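Local structure of beta-mannosidase (Trichoderma harzianum, 4CVU) at residues 573-578 / 645-650; 598-603 / 615-620; 626-631 / 715-720; 650-655 / 672-677. The protein probably hydrolyses terminal beta-linked mannose residues from the non-reducing ends of oligosaccharides, as a glycoside hydrolase of family 2. All blocks are in the same frame, centred on the assembly; numbering follows the deposited sequence.

How the contacts relate
All four contacts lie on one side of the chain's centre, in the late part of the (beta/alpha)8 barrel domain usual in family 2, with centres about 9 to 15 Å apart. Helix 638-655 ties them together: contact 1 sets it against loop 573-578, and contact 4, which shares Leu650, sets its last turns against helix 664-692. Contact 2, between the loops flanking helix 603-609, falls along the chain within the span of contact 1. Contact 3 crosses contact 1 in sequence and reaches on to loop 715-720, so its span encloses contact 4. Contacts 1, 2 and 4 also border a single N-linked glycan, which thus rests on several neighbouring elements.

Contact 1 of 4, residues 573-578 / 645-650; sequences YNYDTS and QVEMTL. With NAG (2-acetamido-2-deoxy-beta-D-glucopyranose), chain B; NAG (2-acetamido-2-deoxy-beta-D-glucopyranose), chain C.
Tyr575 and Glu647 carry the polar-aromatic part of this contact. The Glu647 chain is extended beyond CG (chi2 170°), which carries its carboxylate out from the helix to lie almost parallel to the Tyr575 ring, the two planes 12° apart. OE2 comes 3.4 Å from Tyr575 CB, and OE1 stands 3.5 Å from Tyr575 CD1. These are packing contacts; OE2 accepts from Tyr629 OH and OE1 takes a weak bond from His628 NE2, while Tyr575 OH pairs with Trp717 NE1. Tyrosine suits this place because its ring packs while its hydroxyl reaches onward.

Van der Waals packing continues further along the helix. Thr577 CG2 lies 4.2 Å from Glu647 O, and Thr577 OG1 is 4.3 Å from Leu650 CB.

Hydrogen bonds within the loop set its shape. Asn574 OD1 accepts from Asp576 N at 3.0 Å, and Asp576 OD1 takes both Ser578 N and Ser578 OG from one face of its carboxylate.

Sugar contacts occupy another part of the helix. Thr649 OG1 donates to Gln645 O at 2.7 Å and accepts from N2 of NAG in chain B at 3.0 Å, a nearly straight bond of 165°. A valine in its place would probably leave that acetamido N-H without its acceptor. Nearby, Val646 CG2 is 3.3 Å from O7 of NAG in chain C.

The arrangement combines two overlapping Asx turns, which shape a barrel-domain loop, with a helix against which the first two sugars of the Asn618 glycan rest.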
# COMPACT_ATOMS: atom_id res chain seq x y z
N TYR A 573 0.34 -34.31 -6.23
CA TYR A 573 1.08 -33.08 -6.21
C TYR A 573 2.38 -33.27 -6.95
O TYR A 573 3.45 -32.93 -6.44
CB TYR A 573 1.34 -32.66 -4.77
CG TYR A 573 0.11 -32.29 -3.98
CD1 TYR A 573 -0.52 -31.07 -4.17
CD2 TYR A 573 -0.38 -33.14 -3.00
CE1 TYR A 573 -1.61 -30.70 -3.41
CE2 TYR A 573 -1.48 -32.80 -2.24
CZ TYR A 573 -2.09 -31.58 -2.45
OH TYR A 573 -3.17 -31.27 -1.67
N ASN A 574 2.32 -33.80 -8.15
CA ASN A 574 3.51 -33.88 -8.98
C ASN A 574 3.80 -32.49 -9.59
O ASN A 574 3.00 -31.96 -10.34
CB ASN A 574 3.30 -34.96 -10.04
CG ASN A 574 4.56 -35.29 -10.78
OD1 ASN A 574 5.41 -34.43 -11.02
ND2 ASN A 574 4.69 -36.57 -11.17
N TYR A 575 4.95 -31.91 -9.23
CA TYR A 575 5.32 -30.54 -9.61
C TYR A 575 6.29 -30.52 -10.81
O TYR A 575 6.82 -29.47 -11.22
CB TYR A 575 5.88 -29.79 -8.40
CG TYR A 575 4.86 -29.56 -7.29
CD1 TYR A 575 3.80 -28.68 -7.47
CD2 TYR A 575 4.95 -30.21 -6.07
CE1 TYR A 575 2.86 -28.46 -6.50
CE2 TYR A 575 4.01 -30.00 -5.07
CZ TYR A 575 2.95 -29.11 -5.29
OH TYR A 575 1.98 -28.87 -4.34
N ASP A 576 6.49 -31.68 -11.41
CA ASP A 576 7.24 -31.81 -12.62
C ASP A 576 6.35 -31.42 -13.80
O ASP A 576 5.53 -32.23 -14.25
CB ASP A 576 7.72 -33.26 -12.77
CG ASP A 576 8.48 -33.52 -14.06
OD1 ASP A 576 8.69 -32.59 -14.87
OD2 ASP A 576 8.88 -34.69 -14.27
N THR A 577 6.57 -30.22 -14.34
CA THR A 577 5.66 -29.66 -15.34
C THR A 577 5.68 -30.39 -16.68
O THR A 577 4.82 -30.15 -17.48
CB THR A 577 5.92 -28.19 -15.64
OG1 THR A 577 7.26 -28.03 -16.17
CG2 THR A 577 5.75 -27.38 -14.35
N SER A 578 6.66 -31.26 -16.91
CA SER A 578 6.69 -32.06 -18.14
C SER A 578 5.65 -33.20 -18.21
O SER A 578 5.41 -33.74 -19.30
CB SER A 578 8.08 -32.66 -18.36
OG SER A 578 8.35 -33.63 -17.37
N GLN A 645 8.06 -20.00 -6.75
CA GLN A 645 8.21 -19.04 -7.84
C GLN A 645 8.68 -19.72 -9.14
O GLN A 645 8.16 -19.44 -10.24
CB GLN A 645 9.19 -17.94 -7.47
CG GLN A 645 8.76 -17.10 -6.29
CD GLN A 645 7.44 -16.41 -6.53
OE1 GLN A 645 6.40 -16.82 -6.01
NE2 GLN A 645 7.47 -15.40 -7.35
N VAL A 646 9.66 -20.60 -9.02
CA VAL A 646 10.22 -21.31 -10.17
C VAL A 646 9.22 -22.31 -10.76
O VAL A 646 9.12 -22.42 -11.98
CB VAL A 646 11.54 -22.00 -9.80
CG1 VAL A 646 12.01 -23.00 -10.89
CG2 VAL A 646 12.61 -20.94 -9.59
N GLU A 647 8.49 -23.03 -9.92
CA GLU A 647 7.47 -23.96 -10.43
C GLU A 647 6.46 -23.23 -11.31
O GLU A 647 6.12 -23.65 -12.41
CB GLU A 647 6.77 -24.71 -9.30
CG GLU A 647 7.62 -25.82 -8.66
CD GLU A 647 6.99 -26.38 -7.38
OE1 GLU A 647 5.88 -25.94 -6.98
OE2 GLU A 647 7.59 -27.30 -6.76
N MET A 648 5.97 -22.08 -10.85
CA MET A 648 5.00 -21.40 -11.65
C MET A 648 5.61 -20.91 -12.95
O MET A 648 4.96 -20.94 -14.01
CB MET A 648 4.41 -20.20 -10.83
CG MET A 648 3.59 -20.65 -9.66
SD MET A 648 2.80 -19.14 -8.93
CE MET A 648 4.29 -18.60 -8.18
N THR A 649 6.86 -20.45 -12.90
CA THR A 649 7.53 -19.85 -14.06
C THR A 649 7.74 -20.91 -15.13
O THR A 649 7.51 -20.66 -16.31
CB THR A 649 8.89 -19.21 -13.70
OG1 THR A 649 8.72 -18.26 -12.65
CG2 THR A 649 9.52 -18.46 -14.88
N LEU A 650 8.18 -22.08 -14.71
CA LEU A 650 8.41 -23.16 -15.66
C LEU A 650 7.12 -23.68 -16.33
O LEU A 650 7.11 -24.03 -17.53
CB LEU A 650 9.14 -24.31 -14.99
CG LEU A 650 10.61 -24.14 -14.56
CD1 LEU A 650 11.13 -25.43 -13.93
CD2 LEU A 650 11.51 -23.73 -15.73
C1 NAG B . 11.77 -15.53 -10.75
C2 NAG B . 11.76 -15.82 -12.24
C3 NAG B . 12.32 -17.20 -12.57
C4 NAG B . 13.64 -17.53 -11.86
C5 NAG B . 13.44 -17.21 -10.41
C6 NAG B . 14.70 -17.46 -9.58
C7 NAG B . 9.98 -14.75 -13.52
C8 NAG B . 8.59 -14.84 -14.09
N2 NAG B . 10.41 -15.76 -12.79
O3 NAG B . 12.51 -17.31 -13.96
O4 NAG B . 13.97 -18.89 -11.95
O5 NAG B . 13.05 -15.86 -10.24
O6 NAG B . 15.77 -16.67 -10.06
O7 NAG B . 10.67 -13.76 -13.78
C1 NAG C . 14.78 -19.24 -13.07
C2 NAG C . 15.52 -20.53 -12.71
C3 NAG C . 16.30 -21.09 -13.87
C4 NAG C . 15.40 -21.22 -15.08
C5 NAG C . 14.76 -19.88 -15.37
C6 NAG C . 13.78 -19.99 -16.55
C7 NAG C . 16.45 -20.94 -10.48
C8 NAG C . 17.43 -20.48 -9.44
N2 NAG C . 16.43 -20.24 -11.62
O3 NAG C . 16.74 -22.37 -13.51
O4 NAG C . 16.16 -21.65 -16.20
O5 NAG C . 14.02 -19.43 -14.24
O6 NAG C . 13.07 -18.78 -16.64
O7 NAG C . 15.74 -21.93 -10.25

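Contact 2 of 4, residues 598-603 / 615-620; sequences ISMPSI and LSFNST. With NAG (2-acetamido-2-deoxy-beta-D-glucopyranose), chain B.
Phe617 turns its CG anti to the backbone N (chi1 -165°), while Met600 bends at its second torsion (chi2 -55°) and then straightens toward its methyl end; together these rotations set the Met600 tip over the Phe617 ring. CE lies above the centre of one face, 3.8 Å from the ring centroid and only 12° off the normal, a well-centred CH-pi contact. The sulfur follows at a greater distance, with SD 5.2 Å from the same centroid, so the pair is also a Met-aromatic contact. CE further approaches the backbone, 3.6 Å from Phe617 O. Methionine suits this place, since its long unbranched chain can bring a methyl from one loop onto the ring of the other.

The opposite face of the ring receives the acetyl methyl of NAG in chain B, whose C8 is 3.3 Å from Phe617 CD1 and offset toward the rim. That sugar is covalently joined through C1 to Asn618 ND2, 1.4 Å away, within the Asn-Ser-Thr glycosylation sequon. A type I turn, closed by Ser619 N to Ser616 O at 3.1 Å, presents the asparagine. Beside the ring, Ile603 CD1 and Leu615 CD1 meet at 4.4 Å.

Across the loops the chemistry is dispersive; with methyls on both faces of the ring, the acetyl end of the sugar is probably held partly by apolar contact, besides the hydrogen bond of its N2 to Thr649 OG1.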
# COMPACT_ATOMS: atom_id res chain seq x y z
N ILE A 598 0.15 -24.47 -7.41
CA ILE A 598 -0.14 -23.05 -6.99
C ILE A 598 -0.30 -22.04 -8.11
O ILE A 598 0.22 -22.29 -9.23
CB ILE A 598 0.89 -22.54 -5.98
CG1 ILE A 598 2.26 -22.39 -6.65
CG2 ILE A 598 0.98 -23.48 -4.78
CD1 ILE A 598 3.27 -21.56 -5.87
N SER A 599 -0.93 -20.86 -7.90
CA SER A 599 -0.88 -19.92 -8.95
C SER A 599 -0.97 -18.55 -8.22
O SER A 599 -1.40 -18.51 -7.07
CB SER A 599 -2.09 -20.13 -9.86
OG SER A 599 -3.35 -19.76 -9.20
N MET A 600 -0.54 -17.50 -8.91
CA MET A 600 -0.58 -16.14 -8.36
C MET A 600 -1.99 -15.69 -8.22
O MET A 600 -2.84 -16.06 -9.02
CB MET A 600 0.08 -15.18 -9.35
CG MET A 600 1.56 -15.09 -9.47
SD MET A 600 2.35 -14.75 -7.95
CE MET A 600 4.01 -14.36 -8.40
N PRO A 601 -2.27 -14.78 -7.26
CA PRO A 601 -3.58 -14.20 -7.34
C PRO A 601 -3.61 -13.01 -8.32
O PRO A 601 -2.55 -12.52 -8.78
CB PRO A 601 -3.78 -13.65 -5.91
CG PRO A 601 -2.42 -13.29 -5.44
CD PRO A 601 -1.55 -14.40 -6.03
N SER A 602 -4.81 -12.47 -8.55
CA SER A 602 -4.96 -11.29 -9.40
C SER A 602 -4.11 -10.13 -8.88
O SER A 602 -3.79 -10.07 -7.70
CB SER A 602 -6.44 -10.86 -9.40
OG SER A 602 -6.77 -10.41 -8.10
N ILE A 603 -3.72 -9.23 -9.79
CA ILE A 603 -3.06 -8.01 -9.36
C ILE A 603 -3.97 -7.18 -8.44
O ILE A 603 -3.46 -6.46 -7.56
CB ILE A 603 -2.52 -7.16 -10.54
CG1 ILE A 603 -1.76 -5.93 -10.02
CG2 ILE A 603 -3.63 -6.73 -11.50
CD1 ILE A 603 -1.00 -5.16 -11.08
N LEU A 615 5.06 -4.78 -6.84
CA LEU A 615 4.24 -5.54 -7.75
C LEU A 615 5.03 -6.07 -8.94
O LEU A 615 4.88 -5.58 -10.05
CB LEU A 615 3.07 -4.67 -8.23
CG LEU A 615 2.11 -4.16 -7.16
CD1 LEU A 615 1.13 -3.18 -7.78
CD2 LEU A 615 1.31 -5.25 -6.46
N SER A 616 5.87 -7.07 -8.72
CA SER A 616 6.52 -7.76 -9.83
C SER A 616 6.69 -9.20 -9.45
O SER A 616 6.73 -9.54 -8.27
CB SER A 616 7.85 -7.11 -10.25
OG SER A 616 8.82 -7.28 -9.22
N PHE A 617 6.78 -10.07 -10.44
CA PHE A 617 6.65 -11.50 -10.20
C PHE A 617 7.55 -11.93 -9.03
O PHE A 617 7.15 -12.67 -8.18
CB PHE A 617 6.95 -12.26 -11.48
CG PHE A 617 6.52 -13.72 -11.46
CD1 PHE A 617 7.36 -14.70 -10.99
CD2 PHE A 617 5.28 -14.10 -11.97
CE1 PHE A 617 7.00 -16.07 -11.01
CE2 PHE A 617 4.90 -15.45 -12.00
CZ PHE A 617 5.76 -16.44 -11.48
N ASN A 618 8.76 -11.38 -9.00
CA ASN A 618 9.81 -11.87 -8.10
C ASN A 618 10.30 -10.76 -7.18
O ASN A 618 11.45 -10.74 -6.81
CB ASN A 618 10.97 -12.35 -8.96
CG ASN A 618 10.95 -13.83 -9.26
OD1 ASN A 618 10.37 -14.67 -8.52
ND2 ASN A 618 11.59 -14.17 -10.34
N SER A 619 9.46 -9.80 -6.83
CA SER A 619 9.89 -8.82 -5.83
C SER A 619 10.14 -9.56 -4.52
O SER A 619 9.67 -10.69 -4.33
CB SER A 619 8.83 -7.75 -5.59
OG SER A 619 7.64 -8.33 -5.09
N THR A 620 10.91 -8.93 -3.63
CA THR A 620 11.27 -9.59 -2.40
C THR A 620 10.01 -9.83 -1.55
O THR A 620 9.86 -10.89 -0.97
CB THR A 620 12.30 -8.78 -1.62
OG1 THR A 620 13.49 -8.66 -2.40
CG2 THR A 620 12.66 -9.48 -0.29
C1 NAG B . 11.77 -15.53 -10.75
C2 NAG B . 11.76 -15.82 -12.24
C3 NAG B . 12.32 -17.20 -12.57
C4 NAG B . 13.64 -17.53 -11.86
C5 NAG B . 13.44 -17.21 -10.41
C6 NAG B . 14.70 -17.46 -9.58
C7 NAG B . 9.98 -14.75 -13.52
C8 NAG B . 8.59 -14.84 -14.09
N2 NAG B . 10.41 -15.76 -12.79
O3 NAG B . 12.51 -17.31 -13.96
O4 NAG B . 13.97 -18.89 -11.95
O5 NAG B . 13.05 -15.86 -10.24
O6 NAG B . 15.77 -16.67 -10.06
O7 NAG B . 10.67 -13.76 -13.78

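Contact 3 of 4, residues 626-631 / 715-720. With NAG (2-acetamido-2-deoxy-beta-D-glucopyranose), chain L.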
# COMPACT_ATOMS: atom_id res chain seq x y z
N ASN A 626 5.20 -16.19 -0.65
CA ASN A 626 5.00 -17.54 -1.19
C ASN A 626 5.55 -18.52 -0.16
O ASN A 626 6.79 -18.57 0.04
CB ASN A 626 5.73 -17.72 -2.50
CG ASN A 626 5.38 -19.03 -3.18
OD1 ASN A 626 4.79 -19.95 -2.56
ND2 ASN A 626 5.61 -19.08 -4.46
N HIS A 627 4.65 -19.27 0.50
CA HIS A 627 5.11 -20.22 1.47
C HIS A 627 5.21 -21.61 0.91
O HIS A 627 5.36 -22.55 1.67
CB HIS A 627 4.26 -20.18 2.74
CG HIS A 627 4.45 -18.92 3.53
ND1 HIS A 627 3.72 -18.62 4.65
CD2 HIS A 627 5.33 -17.90 3.37
CE1 HIS A 627 4.12 -17.47 5.16
NE2 HIS A 627 5.10 -17.01 4.39
N HIS A 628 5.13 -21.71 -0.40
CA HIS A 628 5.45 -22.96 -1.11
C HIS A 628 6.83 -22.73 -1.72
O HIS A 628 6.92 -22.15 -2.79
CB HIS A 628 4.42 -23.22 -2.23
CG HIS A 628 4.66 -24.52 -2.96
ND1 HIS A 628 4.76 -25.73 -2.30
CD2 HIS A 628 4.74 -24.80 -4.28
CE1 HIS A 628 4.94 -26.70 -3.20
NE2 HIS A 628 4.93 -26.16 -4.40
N TYR A 629 7.93 -23.16 -1.08
CA TYR A 629 7.98 -24.08 0.04
C TYR A 629 8.26 -23.35 1.35
O TYR A 629 8.92 -22.33 1.35
CB TYR A 629 9.09 -25.10 -0.18
CG TYR A 629 8.76 -26.04 -1.29
CD1 TYR A 629 8.84 -25.62 -2.61
CD2 TYR A 629 8.32 -27.33 -1.03
CE1 TYR A 629 8.51 -26.48 -3.64
CE2 TYR A 629 7.99 -28.20 -2.05
CZ TYR A 629 8.08 -27.76 -3.36
OH TYR A 629 7.75 -28.60 -4.38
N PRO A 630 7.79 -23.91 2.47
CA PRO A 630 7.84 -23.17 3.71
C PRO A 630 9.29 -23.11 4.30
O PRO A 630 10.19 -23.87 3.90
CB PRO A 630 6.86 -23.92 4.61
CG PRO A 630 6.81 -25.30 4.08
CD PRO A 630 7.25 -25.28 2.65
N ALA A 631 9.45 -22.18 5.21
CA ALA A 631 10.75 -21.78 5.70
C ALA A 631 11.42 -22.86 6.56
O ALA A 631 12.64 -22.88 6.69
CB ALA A 631 10.60 -20.46 6.48
N PRO A 715 0.69 -16.34 -3.46
CA PRO A 715 0.55 -17.42 -4.44
C PRO A 715 0.26 -18.74 -3.76
O PRO A 715 1.03 -19.17 -2.90
CB PRO A 715 1.88 -17.43 -5.16
CG PRO A 715 2.83 -16.78 -4.27
CD PRO A 715 2.08 -15.89 -3.32
N THR A 716 -0.87 -19.36 -4.11
CA THR A 716 -1.25 -20.66 -3.53
C THR A 716 -2.03 -21.58 -4.47
O THR A 716 -2.24 -21.31 -5.66
CB THR A 716 -2.20 -20.46 -2.32
OG1 THR A 716 -3.51 -20.23 -2.86
CG2 THR A 716 -1.77 -19.26 -1.36
N TRP A 717 -2.55 -22.65 -3.92
CA TRP A 717 -3.41 -23.60 -4.65
C TRP A 717 -4.90 -23.15 -4.73
O TRP A 717 -5.73 -23.86 -5.31
CB TRP A 717 -3.32 -25.00 -4.03
CG TRP A 717 -1.96 -25.60 -3.86
CD1 TRP A 717 -1.41 -26.62 -4.63
CD2 TRP A 717 -0.99 -25.34 -2.82
NE1 TRP A 717 -0.17 -26.91 -4.20
CE2 TRP A 717 0.13 -26.18 -3.09
CE3 TRP A 717 -0.92 -24.45 -1.75
CZ2 TRP A 717 1.29 -26.13 -2.32
CZ3 TRP A 717 0.23 -24.42 -0.97
CH2 TRP A 717 1.34 -25.26 -1.26
N ALA A 718 -5.25 -21.99 -4.15
CA ALA A 718 -6.63 -21.55 -4.09
C ALA A 718 -7.23 -21.30 -5.45
O ALA A 718 -6.51 -20.98 -6.42
CB ALA A 718 -6.72 -20.27 -3.23
N GLY A 719 -8.56 -21.51 -5.55
CA GLY A 719 -9.34 -21.09 -6.68
C GLY A 719 -10.04 -19.76 -6.35
O GLY A 719 -10.38 -19.05 -7.24
N LEU A 720 -10.26 -19.50 -5.09
CA LEU A 720 -10.93 -18.24 -4.63
C LEU A 720 -9.95 -17.50 -3.75
O LEU A 720 -9.44 -18.04 -2.78
CB LEU A 720 -12.17 -18.55 -3.83
CG LEU A 720 -13.22 -19.51 -4.41
CD1 LEU A 720 -14.33 -19.71 -3.39
CD2 LEU A 720 -13.79 -19.07 -5.74
C1 NAG L . 13.66 -25.09 3.63
C2 NAG L . 14.14 -26.25 2.81
C3 NAG L . 14.87 -27.23 3.72
C4 NAG L . 15.98 -26.47 4.45
C5 NAG L . 15.40 -25.24 5.16
C6 NAG L . 16.46 -24.41 5.88
C7 NAG L . 13.00 -27.33 0.91
C8 NAG L . 11.72 -27.92 0.38
N2 NAG L . 12.99 -26.85 2.16
O3 NAG L . 15.37 -28.30 2.92
O4 NAG L . 16.64 -27.28 5.41
O5 NAG L . 14.78 -24.42 4.20
O6 NAG L . 17.43 -24.02 4.95
O7 NAG L . 13.98 -27.30 0.17
O HOH W 1 1.82 -19.81 -0.29
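An edge-to-face aromatic pair, His628 with Trp717, joins the loop after helix 620-625 to the loop that follows strand 702-705. The indole presents the edge of its six-membered ring to the imidazole face, with centroids 4.8 Å apart and planes at 64°. Trp717 CZ2 comes closest, 3.5 Å from His628 ND1. A first torsion of -177° swings the imidazole away from the backbone N and lays its face against the indole edge. Its other face is covered by Tyr629, whose CE1 lies 3.5 Å above the imidazole plane; the peptide bond between these two residues is cis. Imidazole suits the place because it offers two faces, for Trp717 and Tyr629, and also an edge nitrogen, NE2, that makes a weak hydrogen bond to Glu647 OE1. The indole's own N-H, NE1, is bonded to Tyr575 OH.

Both loops are shaped by side chains that accept from the backbone two residues on. Asn626 OD1 takes His628 N at 2.8 Å, an Asx turn, and Thr716 OG1 takes Ala718 N at 2.8 Å, an ST turn; each turn fixes the course of its loop, one between helices 620-625 and 638-655, the other after strand 702-705.

Asn626 also packs against proline, its CB 3.5 Å from Pro715 CG, and its ND2 bonds to Gln645 OE1. Replacing it by alanine is likely to leave His628 N and Gln645 OE1 without their mates and strip the amide part of the cover from Pro715 CG.

One water bridges the two backbones: it accepts from His627 N at 3.0 Å and donates to Pro715 O at 2.8 Å.

Contact 4 of 4, residues 650-655 / 672-677; sequences LAVERY and CHATQL. With NAG (2-acetamido-2-deoxy-beta-D-glucopyranose), chain C.
Val652 meets Ala674 and Thr675 where helix 638-655 packs on helix 664-692, two consecutive helices in the late part of the (beta/alpha)8 barrel domain. The backbones come close, with CA atoms of Val652 and Thr675 only 6.0 Å apart, and the small residues at the interface allow it.

The apolar contact is made by both branches of the valine. CG2, anti to the carbonyl carbon, points between the two partners, 3.6 Å from Thr675 N and 3.8 Å from the CG2 methyl of the same threonine. CG1 lies alongside, 3.8 Å from Ala674 CB. A branched valine packs here without a long chain, and alanine opposite offers just one methyl, so the helix backbone itself becomes part of the packing surface. Trp671 lies against Val652 as well.

Polar groups are settled within and beyond the helices. Thr675 OG1 stands between its backbone N and carbonyl carbon (chi1 70°), from where it donates to Cys672 O at 2.8 Å, above the carbonyl plane, and it also receives Met600 N. Its polar oxygen is thereby satisfied although buried, while its methyl remains on the valine side. Tyr655, in the last turn, bonds through OH to Thr577 O.

Directly after Val652, Glu653 meets the glycan: its extended chain brings OE2 to O6 of NAG in chain C, which donates to it at 2.7 Å.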
# COMPACT_ATOMS: atom_id res chain seq x y z
N LEU A 650 8.18 -22.08 -14.71
CA LEU A 650 8.41 -23.16 -15.66
C LEU A 650 7.12 -23.68 -16.33
O LEU A 650 7.11 -24.03 -17.53
CB LEU A 650 9.14 -24.31 -14.99
CG LEU A 650 10.61 -24.14 -14.56
CD1 LEU A 650 11.13 -25.43 -13.93
CD2 LEU A 650 11.51 -23.73 -15.73
N ALA A 651 6.05 -23.76 -15.53
CA ALA A 651 4.75 -24.16 -16.00
C ALA A 651 4.29 -23.28 -17.17
O ALA A 651 3.92 -23.79 -18.22
CB ALA A 651 3.73 -24.12 -14.87
N VAL A 652 4.31 -21.96 -16.96
CA VAL A 652 3.96 -21.02 -17.98
C VAL A 652 4.87 -21.14 -19.20
O VAL A 652 4.39 -21.19 -20.31
CB VAL A 652 4.03 -19.56 -17.47
CG1 VAL A 652 3.84 -18.61 -18.63
CG2 VAL A 652 2.97 -19.29 -16.42
N GLU A 653 6.19 -21.19 -18.98
CA GLU A 653 7.14 -21.15 -20.07
C GLU A 653 6.96 -22.37 -20.95
O GLU A 653 7.10 -22.29 -22.14
CB GLU A 653 8.59 -21.08 -19.59
CG GLU A 653 8.99 -19.72 -19.03
CD GLU A 653 10.34 -19.74 -18.34
OE1 GLU A 653 10.93 -20.83 -18.11
OE2 GLU A 653 10.81 -18.64 -18.04
N ARG A 654 6.58 -23.48 -20.34
CA ARG A 654 6.46 -24.74 -21.09
C ARG A 654 5.21 -24.81 -21.94
O ARG A 654 5.23 -25.45 -23.00
CB ARG A 654 6.49 -25.93 -20.15
CG ARG A 654 6.44 -27.28 -20.87
CD ARG A 654 6.49 -28.43 -19.87
NE ARG A 654 7.84 -28.70 -19.37
CZ ARG A 654 8.73 -29.52 -19.95
NH1 ARG A 654 8.46 -30.15 -21.08
NH2 ARG A 654 9.92 -29.68 -19.40
N TYR A 655 4.14 -24.12 -21.52
CA TYR A 655 2.82 -24.32 -22.11
C TYR A 655 2.10 -23.08 -22.65
O TYR A 655 1.31 -23.21 -23.60
CB TYR A 655 1.90 -25.02 -21.10
CG TYR A 655 2.33 -26.42 -20.77
CD1 TYR A 655 2.21 -27.46 -21.70
CD2 TYR A 655 2.85 -26.72 -19.54
CE1 TYR A 655 2.59 -28.76 -21.38
CE2 TYR A 655 3.25 -28.00 -19.22
CZ TYR A 655 3.13 -29.01 -20.14
OH TYR A 655 3.53 -30.27 -19.79
N CYS A 672 0.73 -13.00 -13.77
CA CYS A 672 -0.18 -13.61 -12.80
C CYS A 672 -1.30 -14.46 -13.45
O CYS A 672 -1.68 -15.49 -12.93
CB CYS A 672 -0.80 -12.55 -11.86
SG CYS A 672 0.40 -11.89 -10.67
N HIS A 673 -1.83 -13.99 -14.58
CA HIS A 673 -2.96 -14.61 -15.27
C HIS A 673 -2.50 -15.88 -15.99
O HIS A 673 -3.22 -16.88 -15.96
CB HIS A 673 -3.55 -13.61 -16.23
CG HIS A 673 -4.74 -14.10 -16.98
ND1 HIS A 673 -5.89 -14.49 -16.35
CD2 HIS A 673 -4.97 -14.24 -18.30
CE1 HIS A 673 -6.78 -14.87 -17.24
NE2 HIS A 673 -6.25 -14.71 -18.44
N ALA A 674 -1.31 -15.87 -16.59
CA ALA A 674 -0.78 -17.12 -17.22
C ALA A 674 -0.61 -18.28 -16.25
O ALA A 674 -0.84 -19.46 -16.64
CB ALA A 674 0.52 -16.85 -17.97
N THR A 675 -0.12 -18.00 -15.03
CA THR A 675 -0.01 -19.03 -13.98
C THR A 675 -1.37 -19.60 -13.69
O THR A 675 -1.50 -20.81 -13.47
CB THR A 675 0.70 -18.57 -12.68
OG1 THR A 675 -0.12 -17.62 -11.95
CG2 THR A 675 2.04 -17.96 -12.97
N GLN A 676 -2.42 -18.76 -13.70
CA GLN A 676 -3.77 -19.22 -13.47
C GLN A 676 -4.31 -20.09 -14.60
O GLN A 676 -5.10 -20.94 -14.35
CB GLN A 676 -4.74 -18.03 -13.30
CG GLN A 676 -4.49 -17.34 -12.00
CD GLN A 676 -5.56 -16.33 -11.69
OE1 GLN A 676 -6.64 -16.33 -12.28
NE2 GLN A 676 -5.29 -15.52 -10.71
N LEU A 677 -3.89 -19.84 -15.83
CA LEU A 677 -4.36 -20.60 -16.96
C LEU A 677 -3.82 -22.01 -16.86
O LEU A 677 -4.52 -22.98 -17.22
CB LEU A 677 -3.91 -19.99 -18.28
CG LEU A 677 -4.49 -18.62 -18.69
CD1 LEU A 677 -3.89 -18.22 -20.02
CD2 LEU A 677 -6.02 -18.65 -18.78
C1 NAG C . 14.78 -19.24 -13.07
C2 NAG C . 15.52 -20.53 -12.71
C3 NAG C . 16.30 -21.09 -13.87
C4 NAG C . 15.40 -21.22 -15.08
C5 NAG C . 14.76 -19.88 -15.37
C6 NAG C . 13.78 -19.99 -16.55
C7 NAG C . 16.45 -20.94 -10.48
C8 NAG C . 17.43 -20.48 -9.44
N2 NAG C . 16.43 -20.24 -11.62
O3 NAG C . 16.74 -22.37 -13.51
O4 NAG C . 16.16 -21.65 -16.20
O5 NAG C . 14.02 -19.43 -14.24
O6 NAG C . 13.07 -18.78 -16.64
O7 NAG C . 15.74 -21.93 -10.25